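Local atomic coordinates of uncharacterized protein (Bacteroides eggerthii DSM 20697, PDB entry 4ECO), a protein that is of unknown function but is built as a leucine-rich repeat solenoid and, like many proteins of this kind, probably binds other proteins. Residues 29-34 with 102-107. Residues are numbered along the deposited sequence; the frame is centred on the assembly and turned at random.
Sequences IKDYLA and GQLTEL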
loop_
_atom_site.group_PDB
_atom_site.type_symbol
_atom_site.label_atom_id
_atom_site.label_comp_id
_atom_site.label_asym_id
_atom_site.label_seq_id
_atom_site.Cartn_x
_atom_site.Cartn_y
_atom_site.Cartn_z
ATOM N N ILE A 29 20.821 -14.711 -35.963
ATOM C CA ILE A 29 21.374 -16.048 -35.733
ATOM C C ILE A 29 22.399 -15.981 -34.545
ATOM O O ILE A 29 22.352 -16.826 -33.640
ATOM C CB ILE A 29 22.001 -16.599 -37.050
ATOM C CG1 ILE A 29 20.932 -16.813 -38.166
ATOM C CG2 ILE A 29 22.863 -17.855 -36.823
ATOM C CD1 ILE A 29 19.878 -18.001 -37.985
ATOM N N LYS A 30 23.285 -14.955 -34.536
ATOM C CA LYS A 30 24.283 -14.759 -33.477
ATOM C C LYS A 30 23.583 -14.643 -32.092
ATOM O O LYS A 30 24.095 -15.190 -31.098
ATOM C CB LYS A 30 25.160 -13.528 -33.779
ATOM C CG LYS A 30 26.099 -13.736 -34.995
ATOM C CD LYS A 30 26.665 -12.449 -35.645
ATOM C CE LYS A 30 27.875 -11.826 -34.956
ATOM N NZ LYS A 30 27.525 -10.776 -33.947
ATOM N N ASP A 31 22.371 -14.006 -32.072
ATOM C CA ASP A 31 21.518 -13.821 -30.895
ATOM C C ASP A 31 21.040 -15.123 -30.332
ATOM O O ASP A 31 20.899 -15.259 -29.120
ATOM C CB ASP A 31 20.268 -12.979 -31.242
ATOM C CG ASP A 31 20.432 -11.467 -31.293
ATOM O OD1 ASP A 31 21.598 -10.983 -31.213
ATOM O OD2 ASP A 31 19.404 -10.769 -31.446
ATOM N N TYR A 32 20.695 -16.053 -31.231
ATOM C CA TYR A 32 20.177 -17.373 -30.898
ATOM C C TYR A 32 21.297 -18.255 -30.329
ATOM O O TYR A 32 21.052 -19.045 -29.412
ATOM C CB TYR A 32 19.538 -18.014 -32.128
ATOM C CG TYR A 32 18.351 -17.284 -32.738
ATOM C CD1 TYR A 32 17.677 -16.280 -32.036
ATOM C CD2 TYR A 32 17.855 -17.648 -33.984
ATOM C CE1 TYR A 32 16.611 -15.589 -32.611
ATOM C CE2 TYR A 32 16.758 -16.998 -34.549
ATOM C CZ TYR A 32 16.137 -15.973 -33.858
ATOM O OH TYR A 32 15.045 -15.380 -34.432
ATOM N N LEU A 33 22.533 -18.088 -30.821
ATOM C CA LEU A 33 23.666 -18.825 -30.269
ATOM C C LEU A 33 23.950 -18.315 -28.852
ATOM O O LEU A 33 24.358 -19.107 -27.987
ATOM C CB LEU A 33 24.898 -18.710 -31.163
ATOM C CG LEU A 33 24.712 -19.147 -32.609
ATOM C CD1 LEU A 33 25.900 -18.756 -33.450
ATOM C CD2 LEU A 33 24.442 -20.638 -32.720
ATOM N N ALA A 34 23.671 -17.000 -28.606
ATOM C CA ALA A 34 23.769 -16.362 -27.294
ATOM C C ALA A 34 22.674 -16.917 -26.373
ATOM O O ALA A 34 22.988 -17.337 -25.252
ATOM C CB ALA A 34 23.663 -14.851 -27.416
ATOM N N GLY A 102 25.674 -9.885 -23.890
ATOM C CA GLY A 102 26.061 -8.668 -24.609
ATOM C C GLY A 102 25.802 -8.660 -26.108
ATOM O O GLY A 102 25.826 -7.603 -26.732
ATOM N N GLN A 103 25.523 -9.831 -26.688
ATOM C CA GLN A 103 25.200 -10.010 -28.103
ATOM C C GLN A 103 23.800 -9.457 -28.420
ATOM O O GLN A 103 23.586 -8.889 -29.502
ATOM C CB GLN A 103 25.296 -11.518 -28.477
ATOM C CG GLN A 103 24.829 -11.907 -29.883
ATOM C CD GLN A 103 25.381 -11.055 -31.001
ATOM O OE1 GLN A 103 26.575 -10.714 -31.055
ATOM N NE2 GLN A 103 24.501 -10.696 -31.914
ATOM N N LEU A 104 22.863 -9.628 -27.475
ATOM C CA LEU A 104 21.457 -9.255 -27.588
ATOM C C LEU A 104 21.296 -7.761 -27.443
ATOM O O LEU A 104 20.660 -7.304 -26.498
ATOM C CB LEU A 104 20.636 -9.992 -26.498
ATOM C CG LEU A 104 20.816 -11.498 -26.347
ATOM C CD1 LEU A 104 19.857 -12.030 -25.328
ATOM C CD2 LEU A 104 20.604 -12.207 -27.654
ATOM N N THR A 105 21.873 -6.992 -28.383
ATOM C CA THR A 105 21.897 -5.524 -28.330
ATOM C C THR A 105 20.529 -4.867 -28.640
ATOM O O THR A 105 20.358 -3.671 -28.373
ATOM C CB THR A 105 22.959 -4.998 -29.282
ATOM O OG1 THR A 105 22.775 -5.567 -30.588
ATOM C CG2 THR A 105 24.364 -5.244 -28.755
ATOM N N GLU A 106 19.557 -5.636 -29.138
ATOM C CA GLU A 106 18.241 -5.080 -29.458
ATOM C C GLU A 106 17.308 -5.205 -28.278
ATOM O O GLU A 106 16.147 -4.775 -28.364
ATOM C CB GLU A 106 17.618 -5.746 -30.708
ATOM C CG GLU A 106 18.410 -5.504 -31.983
ATOM C CD GLU A 106 18.903 -4.083 -32.203
ATOM O OE1 GLU A 106 18.072 -3.151 -32.111
ATOM O OE2 GLU A 106 20.117 -3.900 -32.465
ATOM N N LEU A 107 17.821 -5.793 -27.170
ATOM C CA LEU A 107 17.115 -6.048 -25.910
ATOM C C LEU A 107 16.656 -4.743 -25.260
ATOM O O LEU A 107 17.470 -3.824 -25.054
ATOM C CB LEU A 107 18.060 -6.806 -24.975
ATOM C CG LEU A 107 17.525 -7.817 -23.985
ATOM C CD1 LEU A 107 16.569 -8.788 -24.610
ATOM C CD2 LEU A 107 18.661 -8.614 -23.420
HETATM O O HOH W 1 18.898 -8.795 -29.684
#
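Gln103 reaches from the loop before strand 109-111 to the helix 27-41 and threads its side chain between Lys30, Asp31 and Ala34. Its CB rests on Ala34 CB at 3.9 Å. With CG anti to the backbone N (chi1 173°), the chain runs on along the helix surface, where CG passes 3.6 Å from the backbone O of Lys30 and equally close to Asp31 OD1. A bend at chi2 then lays the terminal amide beside Lys30, CD coming 3.7 Å from Lys30 CB. The two ends of the amide take different partners. Gln103 OE1 accepts a hydrogen bond from Lys30 NZ (3.0 Å), which arrives from above the carbonyl plane. Gln103 NE2 donates almost within the amide plane to Asp31 OD1 (3.0 Å), with the carboxylate and amide planes 54° apart. Glu27 ties this network together, accepting from Gln103 NE2 and pairing with Lys30, while Arg82 forms a salt bridge with Asp31 OD1. The other carboxylate oxygen, Asp31 OD2, is held by Val83 N and by a water that also accepts from Glu106 N. Beside these polar contacts, Leu104 CD2 packs against Asp31 CB (3.7 Å) and Ala34 CB, and its side chain also touches Val83 and Leu86. The chain's first helix thus packs on the connection between parallel strands 83-87 and 109-111, as in a leucine-rich repeat solenoid capped by an N-terminal helix.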